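PDB 3TMG: glycine betaine, L-proline ABC transporter, glycine/betaine/L-proline-binding protein (ProX) from Borrelia burgdorferi, which binds glycine betaine and probably delivers it to an ABC importer for uptake. Local coordinates for residues V69-P74 and F79-L84; T211-G216 and Y226-F231. All coordinates share one frame; numbering follows the deposited sequence.

How the contacts relate
Contact 1 (69-74 with 79-84) and contact 2 (211-216 with 226-231) pack helices against neighbouring antiparallel strands, 67-73 and 207-214, of one sheet. Their centres are about 15 Å apart, yet they touch directly: V69 CG1 lies 3.6 Å from T211 OG1 and 3.8 Å from F231 CD2, while S71 CB meets L212 CD1 at 3.6 Å. Contact 1 reaches the ligand, because W72 belongs to the trimethyl glycine pocket. Contact 2 stands farther back, the side chain of F231 being about 13 Å from the ligand. Contact 1 precedes contact 2 in the sequence; what joins them in space is the pairing of their two strands.

Contact 1 (V69-P74 and F79-L84). With BET (trimethyl glycine), chain E.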
loop_
_atom_site.group_PDB
_atom_site.type_symbol
_atom_site.label_atom_id
_atom_site.label_comp_id
_atom_site.label_asym_id
_atom_site.label_seq_id
_atom_site.Cartn_x
_atom_site.Cartn_y
_atom_site.Cartn_z
ATOM N N VAL A 69 1.868 0.091 -9.414
ATOM C CA VAL A 69 0.975 1.144 -8.912
ATOM C C VAL A 69 1.078 1.206 -7.367
ATOM O O VAL A 69 0.157 1.681 -6.682
ATOM C CB VAL A 69 -0.489 0.976 -9.407
ATOM C CG1 VAL A 69 -0.507 1.215 -10.909
ATOM C CG2 VAL A 69 -1.087 -0.415 -9.085
ATOM N N SER A 70 2.219 0.730 -6.838
ATOM C CA SER A 70 2.361 0.520 -5.383
ATOM C C SER A 70 3.418 1.389 -4.687
ATOM O O SER A 70 3.788 1.077 -3.566
ATOM C CB SER A 70 2.704 -0.946 -5.084
ATOM O OG SER A 70 1.630 -1.796 -5.481
ATOM N N SER A 71 3.875 2.478 -5.314
ATOM C CA SER A 71 4.973 3.265 -4.712
ATOM C C SER A 71 4.489 4.287 -3.686
ATOM O O SER A 71 3.726 5.202 -4.036
ATOM C CB SER A 71 5.803 3.952 -5.815
ATOM O OG SER A 71 6.816 4.816 -5.300
ATOM N N TRP A 72 4.926 4.139 -2.434
ATOM C CA TRP A 72 4.459 5.051 -1.346
ATOM C C TRP A 72 5.507 6.080 -1.127
ATOM O O TRP A 72 6.575 5.790 -0.561
ATOM C CB TRP A 72 4.182 4.288 -0.053
ATOM C CG TRP A 72 2.800 3.689 -0.039
ATOM C CD1 TRP A 72 2.245 2.767 -0.939
ATOM C CD2 TRP A 72 1.792 3.882 0.996
ATOM N NE1 TRP A 72 0.941 2.463 -0.566
ATOM C CE2 TRP A 72 0.624 3.116 0.591
ATOM C CE3 TRP A 72 1.744 4.632 2.193
ATOM C CZ2 TRP A 72 -0.526 3.075 1.370
ATOM C CZ3 TRP A 72 0.576 4.594 2.952
ATOM C CH2 TRP A 72 -0.531 3.825 2.542
ATOM N N VAL A 73 5.226 7.313 -1.559
ATOM C CA VAL A 73 6.280 8.352 -1.587
ATOM C C VAL A 73 5.764 9.712 -1.165
ATOM O O VAL A 73 4.554 9.963 -1.316
ATOM C CB VAL A 73 6.880 8.543 -3.004
ATOM C CG1 VAL A 73 7.888 7.434 -3.271
ATOM C CG2 VAL A 73 5.765 8.571 -4.055
ATOM N N PRO A 74 6.682 10.594 -0.663
ATOM C CA PRO A 74 8.152 10.335 -0.620
ATOM C C PRO A 74 8.677 9.524 0.590
ATOM O O PRO A 74 9.787 8.983 0.522
ATOM C CB PRO A 74 8.735 11.766 -0.532
ATOM C CG PRO A 74 7.716 12.474 0.329
ATOM C CD PRO A 74 6.396 11.985 -0.250
ATOM N N PHE A 79 13.959 4.812 1.010
ATOM C CA PHE A 79 15.154 3.963 0.992
ATOM C C PHE A 79 15.330 3.341 -0.398
ATOM O O PHE A 79 16.452 3.334 -0.924
ATOM C CB PHE A 79 15.060 2.920 2.120
ATOM C CG PHE A 79 16.147 1.879 2.101
ATOM C CD1 PHE A 79 17.390 2.144 2.687
ATOM C CD2 PHE A 79 15.915 0.630 1.526
ATOM C CE1 PHE A 79 18.411 1.173 2.666
ATOM C CE2 PHE A 79 16.900 -0.344 1.516
ATOM C CZ PHE A 79 18.161 -0.068 2.084
ATOM N N TYR A 80 14.239 2.861 -1.015
ATOM C CA TYR A 80 14.323 2.259 -2.361
ATOM C C TYR A 80 14.322 3.248 -3.529
ATOM O O TYR A 80 15.046 3.085 -4.506
ATOM C CB TYR A 80 13.174 1.261 -2.565
ATOM C CG TYR A 80 13.145 0.178 -1.516
ATOM C CD1 TYR A 80 14.126 -0.848 -1.483
ATOM C CD2 TYR A 80 12.167 0.194 -0.508
ATOM C CE1 TYR A 80 14.084 -1.822 -0.497
ATOM C CE2 TYR A 80 12.123 -0.785 0.474
ATOM C CZ TYR A 80 13.067 -1.805 0.454
ATOM O OH TYR A 80 13.009 -2.783 1.440
ATOM N N TYR A 81 13.481 4.267 -3.422
ATOM C CA TYR A 81 13.195 5.181 -4.530
ATOM C C TYR A 81 14.397 6.079 -4.843
ATOM O O TYR A 81 14.780 6.251 -5.999
ATOM C CB TYR A 81 11.969 6.007 -4.120
ATOM C CG TYR A 81 11.467 6.978 -5.141
ATOM C CD1 TYR A 81 12.159 8.175 -5.393
ATOM C CD2 TYR A 81 10.266 6.737 -5.836
ATOM C CE1 TYR A 81 11.721 9.073 -6.350
ATOM C CE2 TYR A 81 9.820 7.660 -6.784
ATOM C CZ TYR A 81 10.539 8.815 -7.025
ATOM O OH TYR A 81 10.126 9.758 -7.958
ATOM N N GLU A 82 14.984 6.668 -3.807
ATOM C CA GLU A 82 16.159 7.527 -3.959
ATOM C C GLU A 82 17.306 6.813 -4.644
ATOM O O GLU A 82 18.039 7.422 -5.420
ATOM C CB GLU A 82 16.633 8.025 -2.605
ATOM C CG GLU A 82 15.728 9.087 -2.000
ATOM C CD GLU A 82 15.992 10.441 -2.610
ATOM O OE1 GLU A 82 16.153 10.507 -3.854
ATOM O OE2 GLU A 82 16.056 11.428 -1.838
ATOM N N LYS A 83 17.460 5.528 -4.343
ATOM C CA LYS A 83 18.544 4.741 -4.895
ATOM C C LYS A 83 18.379 4.461 -6.390
ATOM O O LYS A 83 19.366 4.246 -7.064
ATOM C CB LYS A 83 18.691 3.430 -4.116
ATOM C CG LYS A 83 19.499 3.601 -2.838
ATOM C CD LYS A 83 19.358 2.411 -1.908
ATOM C CE LYS A 83 19.625 2.823 -0.447
ATOM N NZ LYS A 83 18.849 4.028 0.006
ATOM N N LEU A 84 17.140 4.469 -6.900
ATOM C CA LEU A 84 16.857 3.899 -8.221
ATOM C C LEU A 84 16.110 4.836 -9.169
ATOM O O LEU A 84 15.826 4.473 -10.316
ATOM C CB LEU A 84 16.085 2.568 -8.080
ATOM C CG LEU A 84 16.827 1.393 -7.423
ATOM C CD1 LEU A 84 15.848 0.278 -7.046
ATOM C CD2 LEU A 84 17.919 0.863 -8.341
HETATM N N BET E . 1.977 0.076 3.034
HETATM C CA BET E . 2.893 0.423 1.934
HETATM C C BET E . 4.187 0.969 2.555
HETATM O O BET E . 5.084 0.264 3.090
HETATM O OXT BET E . 4.282 2.179 2.537
HETATM C C1 BET E . 0.651 -0.321 2.529
HETATM C C2 BET E . 1.780 1.221 3.915
HETATM C C3 BET E . 2.557 -1.029 3.823
#
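The hydroxyl of S71 is hydrogen-bonded to Y57 OH on helix 53-61, and the same OG lies at the edge of the Y81 ring, near its plane, 4.0 Å from CD2. V73 supplies the closer apolar touch: its CG1 comes within 3.6 Å of Y81 CD2, obliquely to the ring, with the two side chains crossing at about a right angle. With CG turned opposite the backbone N (chi1 -178°), the Y81 side chain leaves the helix toward the strand. Its far end is fixed by a hydrogen bond from OH to D90 OD2. No hydrogen bond crosses between the two segments, and only 94 Å² is buried between them.

Residues alternate along the strand: S71 and V73 point at helix 78-84, whereas W72 serves the ligand pocket. This is the substrate-binding fold of the type II periplasmic-binding-protein class, in which the ligand sits in the cleft between two lobes. The W72 ring lies flat against trimethyl glycine, whose CA stands 3.6 Å above the plane, offset toward the rim. Methyl C2 is over this face, 3.7 Å from W72 CZ3, consistent with a cation-pi contribution to holding the quaternary ammonium. Carboxylate OXT approaches W72 CG to 3.3 Å, so the ligand runs along the indole from the atoms next to CB to the far carbons of the six-membered ring. NE1 of W72 is tied to E28 OE2, which limits rotation of the indole, W182 meets the ring with its plane at about 85°, and T136 N is hydrogen-bonded to the ligand.

Contact 2 (T211-G216 and Y226-F231); sequences TLVRLG and YVFDHF
T211 and F228 bring strand 207-214 and the last turn of helix 222-230 together, with their CA atoms 6.6 Å apart and no direct hydrogen bond across the segments. T211 CG2 sits opposite the main-chain N, which turns it to the helix, where it meets F228 O at 3.3 Å and F228 CB at 3.7 Å. Two residues on, V213 CG1 rests 3.6 Å from F228 CB and equally near CG, lying obliquely to the ring. F228 thus takes two strand residues on its CB and the near part of its ring. F231, the first residue beyond the helix to depart from helical backbone angles, offers its ring edge to T211 OG1, and W270 meets that ring edge-to-face.

One water bridges the segments. It lies 2.7 Å from T211 OG1 and within hydrogen-bonding distance of F228 O (2.6 Å) and F231 O, donating toward each, but cannot serve every acceptor around it at once. N94 ND2 of the neighbouring strand 88-105 also bonds T211 OG1.

The contact joins the sheet of one lobe to a helix end, away from the ligand pocket. Its chemistry is divided: methyl groups of T211 and V213 against CB and the near ring carbons of F228 provide the direct packing, while carbonyls near the helix end find hydrogen bonds through water, implying that strand and helix are coupled by a solvent bridge as well as by apolar contact.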
loop_
_atom_site.group_PDB
_atom_site.type_symbol
_atom_site.label_atom_id
_atom_site.label_comp_id
_atom_site.label_asym_id
_atom_site.label_seq_id
_atom_site.Cartn_x
_atom_site.Cartn_y
_atom_site.Cartn_z
ATOM N N THR A 211 2.502 5.826 -9.434
ATOM C CA THR A 211 2.595 4.808 -10.461
ATOM C C THR A 211 3.972 5.029 -11.113
ATOM O O THR A 211 4.294 6.139 -11.549
ATOM C CB THR A 211 1.486 5.001 -11.528
ATOM O OG1 THR A 211 0.201 4.743 -10.926
ATOM C CG2 THR A 211 1.692 3.999 -12.696
ATOM N N LEU A 212 4.797 3.990 -11.113
ATOM C CA LEU A 212 6.090 4.066 -11.780
ATOM C C LEU A 212 6.122 3.066 -12.918
ATOM O O LEU A 212 5.582 1.958 -12.790
ATOM C CB LEU A 212 7.237 3.763 -10.820
ATOM C CG LEU A 212 7.127 4.326 -9.406
ATOM C CD1 LEU A 212 8.215 3.747 -8.508
ATOM C CD2 LEU A 212 7.156 5.857 -9.354
ATOM N N VAL A 213 6.789 3.425 -14.022
ATOM C CA VAL A 213 6.904 2.507 -15.161
ATOM C C VAL A 213 8.378 2.429 -15.576
ATOM O O VAL A 213 9.184 3.291 -15.250
ATOM C CB VAL A 213 6.015 2.922 -16.371
ATOM C CG1 VAL A 213 4.542 2.918 -16.015
ATOM C CG2 VAL A 213 6.426 4.290 -16.921
ATOM N N ARG A 214 8.730 1.361 -16.265
ATOM C CA ARG A 214 10.114 1.174 -16.714
ATOM C C ARG A 214 10.489 2.233 -17.761
ATOM O O ARG A 214 9.622 2.716 -18.465
ATOM C CB ARG A 214 10.323 -0.232 -17.277
ATOM C CG ARG A 214 9.416 -0.633 -18.426
ATOM C CD ARG A 214 9.835 -1.974 -19.016
ATOM N NE ARG A 214 9.092 -2.294 -20.232
ATOM C CZ ARG A 214 9.419 -1.892 -21.463
ATOM N NH1 ARG A 214 10.504 -1.151 -21.669
ATOM N NH2 ARG A 214 8.662 -2.275 -22.499
ATOM N N LEU A 215 11.784 2.539 -17.864
ATOM C CA LEU A 215 12.343 3.444 -18.874
ATOM C C LEU A 215 11.783 3.347 -20.314
ATOM O O LEU A 215 11.501 4.370 -20.937
ATOM C CB LEU A 215 13.889 3.325 -18.912
ATOM C CG LEU A 215 14.656 3.853 -17.688
ATOM C CD1 LEU A 215 16.161 3.826 -17.892
ATOM C CD2 LEU A 215 14.193 5.250 -17.289
ATOM N N GLY A 216 11.623 2.156 -20.861
ATOM C CA GLY A 216 11.278 2.112 -22.310
ATOM C C GLY A 216 9.788 1.976 -22.615
ATOM O O GLY A 216 9.411 1.859 -23.771
ATOM N N TYR A 226 -0.293 4.483 -21.339
ATOM C CA TYR A 226 -1.465 5.334 -21.152
ATOM C C TYR A 226 -2.286 4.879 -19.948
ATOM O O TYR A 226 -2.675 5.707 -19.137
ATOM C CB TYR A 226 -2.309 5.333 -22.442
ATOM C CG TYR A 226 -3.534 6.221 -22.433
ATOM C CD1 TYR A 226 -4.646 5.897 -21.642
ATOM C CD2 TYR A 226 -3.598 7.383 -23.249
ATOM C CE1 TYR A 226 -5.771 6.699 -21.636
ATOM C CE2 TYR A 226 -4.727 8.180 -23.267
ATOM C CZ TYR A 226 -5.807 7.824 -22.479
ATOM O OH TYR A 226 -6.914 8.646 -22.479
ATOM N N VAL A 227 -2.519 3.565 -19.800
ATOM C CA VAL A 227 -3.288 3.078 -18.658
ATOM C C VAL A 227 -2.550 3.379 -17.337
ATOM O O VAL A 227 -3.150 3.903 -16.384
ATOM C CB VAL A 227 -3.599 1.577 -18.774
ATOM C CG1 VAL A 227 -4.335 1.086 -17.548
ATOM C CG2 VAL A 227 -4.408 1.315 -20.044
ATOM N N PHE A 228 -1.255 3.063 -17.268
ATOM C CA PHE A 228 -0.484 3.418 -16.076
ATOM C C PHE A 228 -0.555 4.932 -15.784
ATOM O O PHE A 228 -0.648 5.361 -14.607
ATOM C CB PHE A 228 0.989 2.969 -16.201
ATOM C CG PHE A 228 1.211 1.463 -16.020
ATOM C CD1 PHE A 228 0.900 0.832 -14.811
ATOM C CD2 PHE A 228 1.765 0.701 -17.037
ATOM C CE1 PHE A 228 1.124 -0.540 -14.631
ATOM C CE2 PHE A 228 1.982 -0.683 -16.873
ATOM C CZ PHE A 228 1.679 -1.298 -15.660
ATOM N N ASP A 229 -0.522 5.729 -16.848
ATOM C CA ASP A 229 -0.497 7.193 -16.710
ATOM C C ASP A 229 -1.863 7.760 -16.266
ATOM O O ASP A 229 -1.915 8.820 -15.635
ATOM C CB ASP A 229 -0.052 7.796 -18.055
ATOM C CG ASP A 229 0.390 9.254 -17.949
ATOM O OD1 ASP A 229 0.899 9.721 -16.905
ATOM O OD2 ASP A 229 0.213 9.941 -18.946
ATOM N N HIS A 230 -2.957 7.050 -16.549
ATOM C CA HIS A 230 -4.302 7.525 -16.247
ATOM C C HIS A 230 -4.969 6.883 -15.066
ATOM O O HIS A 230 -5.971 7.391 -14.584
ATOM C CB HIS A 230 -5.223 7.418 -17.498
ATOM C CG HIS A 230 -4.872 8.403 -18.594
ATOM N ND1 HIS A 230 -3.850 8.196 -19.452
ATOM C CD2 HIS A 230 -5.452 9.630 -18.952
ATOM C CE1 HIS A 230 -3.786 9.247 -20.316
ATOM N NE2 HIS A 230 -4.765 10.109 -19.998
ATOM N N PHE A 231 -4.429 5.777 -14.547
ATOM C CA PHE A 231 -5.027 5.105 -13.393
ATOM C C PHE A 231 -5.068 6.060 -12.177
ATOM O O PHE A 231 -4.035 6.556 -11.751
ATOM C CB PHE A 231 -4.216 3.862 -13.047
ATOM C CG PHE A 231 -4.637 3.200 -11.759
ATOM C CD1 PHE A 231 -5.917 2.692 -11.626
ATOM C CD2 PHE A 231 -3.747 3.099 -10.685
ATOM C CE1 PHE A 231 -6.305 2.079 -10.425
ATOM C CE2 PHE A 231 -4.127 2.485 -9.467
ATOM C CZ PHE A 231 -5.397 1.983 -9.346
HETATM O O HOH W 1 -1.365 6.398 -12.342
#